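Local coordinates for protein CocE/NonD family hydrolase (Staphylococcus aureus subsp. aureus COL, PDB 3III) that probably hydrolyses ester or amide bonds, using an alpha/beta-hydrolase domain joined to an X-Pro dipeptidyl-peptidase-like C-terminal domain, at residues 23-28 and 37-42. Sequence-based numbering, arbitrary orientation.
Sequences INHIVV and EMIMEK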
ATOM      1  N   ILE A  23      15.441 -30.820   9.509  1.00  4.93           N
ATOM      2  CA  ILE A  23      16.639 -30.108   9.066  1.00  5.54           C
ATOM      3  C   ILE A  23      17.102 -30.680   7.747  1.00  5.36           C
ATOM      4  O   ILE A  23      17.318 -31.862   7.648  1.00  5.94           O
ATOM      5  CB  ILE A  23      17.769 -30.260  10.068  1.00  6.16           C
ATOM      6  CG1 ILE A  23      17.382 -29.637  11.426  1.00  7.72           C
ATOM      7  CG2 ILE A  23      19.029 -29.622   9.510  1.00  6.01           C
ATOM      8  CD1 ILE A  23      18.251 -30.199  12.636  1.00  8.19           C
ATOM      9  N   ASN A  24      17.241 -29.836   6.741  1.00  4.67           N
ATOM     10  CA  ASN A  24      17.627 -30.234   5.403  1.00  6.37           C
ATOM     11  C   ASN A  24      18.844 -29.426   4.953  1.00  6.39           C
ATOM     12  O   ASN A  24      18.944 -28.225   5.250  1.00  6.51           O
ATOM     13  CB  ASN A  24      16.486 -29.936   4.422  1.00  6.52           C
ATOM     14  CG  ASN A  24      15.232 -30.698   4.756  1.00  9.48           C
ATOM     15  OD1 ASN A  24      15.165 -31.879   4.452  1.00  8.00           O
ATOM     16  ND2 ASN A  24      14.226 -30.031   5.351  1.00  4.27           N
ATOM     17  N   HIS A  25      19.756 -30.086   4.247  1.00  6.60           N
ATOM     18  CA  HIS A  25      20.777 -29.367   3.506  1.00  7.44           C
ATOM     19  C   HIS A  25      20.293 -29.231   2.109  1.00  7.08           C
ATOM     20  O   HIS A  25      20.019 -30.230   1.458  1.00  8.60           O
ATOM     21  CB  HIS A  25      22.080 -30.098   3.563  1.00  7.83           C
ATOM     22  CG  HIS A  25      22.662 -30.122   4.929  1.00  9.03           C
ATOM     23  ND1 HIS A  25      23.608 -29.215   5.351  1.00 11.78           N
ATOM     24  CD2 HIS A  25      22.417 -30.936   5.986  1.00  8.98           C
ATOM     25  CE1 HIS A  25      23.937 -29.475   6.608  1.00  9.10           C
ATOM     26  NE2 HIS A  25      23.232 -30.517   7.015  1.00 11.55           N
ATOM     27  N   ILE A  26      20.119 -27.998   1.659  1.00  6.81           N
ATOM     28  CA  ILE A  26      19.550 -27.738   0.364  1.00  6.61           C
ATOM     29  C   ILE A  26      20.491 -26.859  -0.455  1.00  6.81           C
ATOM     30  O   ILE A  26      21.450 -26.302   0.082  1.00  7.22           O
ATOM     31  CB  ILE A  26      18.161 -27.075   0.504  1.00  6.32           C
ATOM     32  CG1 ILE A  26      18.303 -25.653   1.009  1.00  6.18           C
ATOM     33  CG2 ILE A  26      17.285 -27.921   1.455  1.00  4.68           C
ATOM     34  CD1 ILE A  26      17.083 -24.741   0.746  1.00  4.19           C
ATOM     35  N   VAL A  27      20.204 -26.779  -1.748  1.00  6.25           N
ATOM     36  CA  VAL A  27      20.902 -25.895  -2.682  1.00  6.59           C
ATOM     37  C   VAL A  27      19.812 -25.013  -3.335  1.00  7.05           C
ATOM     38  O   VAL A  27      18.887 -25.541  -3.966  1.00  8.36           O
ATOM     39  CB  VAL A  27      21.685 -26.712  -3.745  1.00  6.69           C
ATOM     40  CG1 VAL A  27      22.334 -25.843  -4.800  1.00  6.24           C
ATOM     41  CG2 VAL A  27      22.747 -27.639  -3.078  1.00  6.20           C
ATOM     42  N   VAL A  28      19.984 -23.701  -3.246  1.00  7.32           N
ATOM     43  CA  VAL A  28      18.979 -22.698  -3.659  1.00  7.25           C
ATOM     44  C   VAL A  28      19.421 -22.129  -4.997  1.00  8.26           C
ATOM     45  O   VAL A  28      20.598 -21.876  -5.195  1.00  8.59           O
ATOM     46  CB  VAL A  28      18.816 -21.550  -2.571  1.00  7.12           C
ATOM     47  CG1 VAL A  28      17.918 -20.341  -3.098  1.00  4.56           C
ATOM     48  CG2 VAL A  28      18.253 -22.117  -1.283  1.00  7.70           C
ATOM     49  N   GLU A  37      24.356 -23.359  -1.315  1.00  8.01           N
ATOM     50  CA  GLU A  37      24.130 -24.325  -0.236  1.00  9.12           C
ATOM     51  C   GLU A  37      23.788 -23.626   1.091  1.00  7.87           C
ATOM     52  O   GLU A  37      24.391 -22.652   1.467  1.00  8.39           O
ATOM     53  CB  GLU A  37      25.415 -25.147   0.025  1.00 10.60           C
ATOM     54  CG  GLU A  37      26.039 -25.837  -1.151  1.00 16.50           C
ATOM     55  CD  GLU A  37      27.556 -26.199  -0.955  1.00 22.96           C
ATOM     56  OE1 GLU A  37      28.472 -25.436  -1.436  1.00 26.70           O
ATOM     57  OE2 GLU A  37      27.813 -27.270  -0.353  1.00 27.53           O
HETATM   58  N   MSE A  38      22.816 -24.171   1.793  1.00  6.33           N
HETATM   59  CA  MSE A  38      22.413 -23.689   3.045  1.00  7.10           C
HETATM   60  C   MSE A  38      21.599 -24.781   3.690  1.00  7.25           C
HETATM   61  O   MSE A  38      21.319 -25.812   3.057  1.00  7.71           O
HETATM   62  CB  MSE A  38      21.589 -22.410   2.892  1.00  6.73           C
HETATM   63  CG  MSE A  38      20.254 -22.594   2.214  1.00  8.85           C
HETATM   64 SE   MSE A  38      19.458 -20.778   1.916  1.00 18.93          SE
HETATM   65  CE  MSE A  38      20.738 -20.087   0.479  1.00  8.45           C
ATOM     66  N   ILE A  39      21.208 -24.521   4.932  1.00  6.23           N
ATOM     67  CA  ILE A  39      20.282 -25.345   5.676  1.00  6.90           C
ATOM     68  C   ILE A  39      18.879 -24.764   5.611  1.00  7.38           C
ATOM     69  O   ILE A  39      18.679 -23.563   5.726  1.00  7.71           O
ATOM     70  CB  ILE A  39      20.733 -25.479   7.132  1.00  8.00           C
ATOM     71  CG1 ILE A  39      21.948 -26.403   7.214  1.00  8.45           C
ATOM     72  CG2 ILE A  39      19.582 -25.944   8.019  1.00  9.02           C
ATOM     73  CD1 ILE A  39      22.611 -26.440   8.614  1.00 12.17           C
HETATM   74  N   MSE A  40      17.892 -25.619   5.368  1.00  7.70           N
HETATM   75  CA  MSE A  40      16.500 -25.274   5.576  1.00  7.28           C
HETATM   76  C   MSE A  40      15.879 -26.247   6.597  1.00  7.99           C
HETATM   77  O   MSE A  40      15.869 -27.497   6.394  1.00  9.48           O
HETATM   78  CB  MSE A  40      15.737 -25.324   4.250  1.00  7.24           C
HETATM   79  CG  MSE A  40      14.265 -24.919   4.403  1.00 10.14           C
HETATM   80 SE   MSE A  40      13.212 -25.579   2.888  1.00 18.57          SE
HETATM   81  CE  MSE A  40      11.491 -24.716   3.353  1.00  9.10           C
ATOM     82  N   GLU A  41      15.396 -25.689   7.695  1.00  7.84           N
ATOM     83  CA  GLU A  41      14.605 -26.430   8.669  1.00  8.37           C
ATOM     84  C   GLU A  41      13.176 -26.177   8.292  1.00  7.55           C
ATOM     85  O   GLU A  41      12.723 -25.027   8.233  1.00  7.71           O
ATOM     86  CB  GLU A  41      14.874 -25.955  10.117  1.00  9.39           C
ATOM     87  CG  GLU A  41      16.321 -25.991  10.489  1.00 12.31           C
ATOM     88  CD  GLU A  41      16.613 -25.773  12.000  1.00 16.03           C
ATOM     89  OE1 GLU A  41      15.710 -25.978  12.856  1.00 17.61           O
ATOM     90  OE2 GLU A  41      17.779 -25.427  12.292  1.00 13.68           O
ATOM     91  N   LYS A  42      12.485 -27.239   7.920  1.00  6.86           N
ATOM     92  CA  LYS A  42      11.129 -27.124   7.472  1.00  7.08           C
ATOM     93  C   LYS A  42      10.152 -27.615   8.542  1.00  7.74           C
ATOM     94  O   LYS A  42      10.342 -28.700   9.151  1.00  6.66           O
ATOM     95  CB  LYS A  42      10.949 -27.921   6.189  1.00  6.83           C
ATOM     96  CG  LYS A  42       9.576 -27.825   5.609  1.00  6.45           C
ATOM     97  CD  LYS A  42       9.456 -28.537   4.286  1.00  8.66           C
ATOM     98  CE  LYS A  42       7.998 -28.476   3.857  1.00 11.07           C
ATOM     99  NZ  LYS A  42       7.823 -29.047   2.529  1.00 14.64           N
TER
HETATM  100  O   HOH W   1      24.091 -27.531   3.516  1.00 20.37           O
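E37 and V27 face each other as a non-hydrogen-bonded antiparallel pair, and the CA of E37 makes a CA-H...O contact of 3.3 Å to the O of I26. M38, a selenomethionine, then forms a reciprocal pair of backbone hydrogen bonds with I26, 2.9 Å from I26 N to M38 O and 3.1 Å from M38 N to I26 O. Its CG sits between the backbone N and carbonyl carbon (chi1 67°), against CG1 of I26; the extended chi2 carries SE to CG2 of V28, and the bend at chi3 (69°) turns CE back onto the same methyl, 3.7 Å from it. On the opposite face, CG1 of I39 lies over the H25 ring, a CH-pi contact 4.0 Å from the centroid, while I39 CG2 meets CG2 of I23. A water in the plane of the H25 ring sits by ND1 and donates a weak bond to M38 O. M40, also a selenomethionine, shows how one carbonyl can serve two donors: its O accepts from N24 N (2.7 Å) and from N24 ND2 (3.2 Å), which approach from opposite faces of the carbonyl plane. ND2 of N24 also donates to the backbone O of K20, just before the strand. CB of M40 packs on CD1 of I26. Farther along, the aliphatic part of E41 runs beside CG1 of I23, and its carboxylate forms a salt bridge with R60 on strand 53-60. The whole is a twisted antiparallel beta hairpin, whose strand 22-30 forms one edge of the large mixed sheet of an alpha/beta-hydrolase fold.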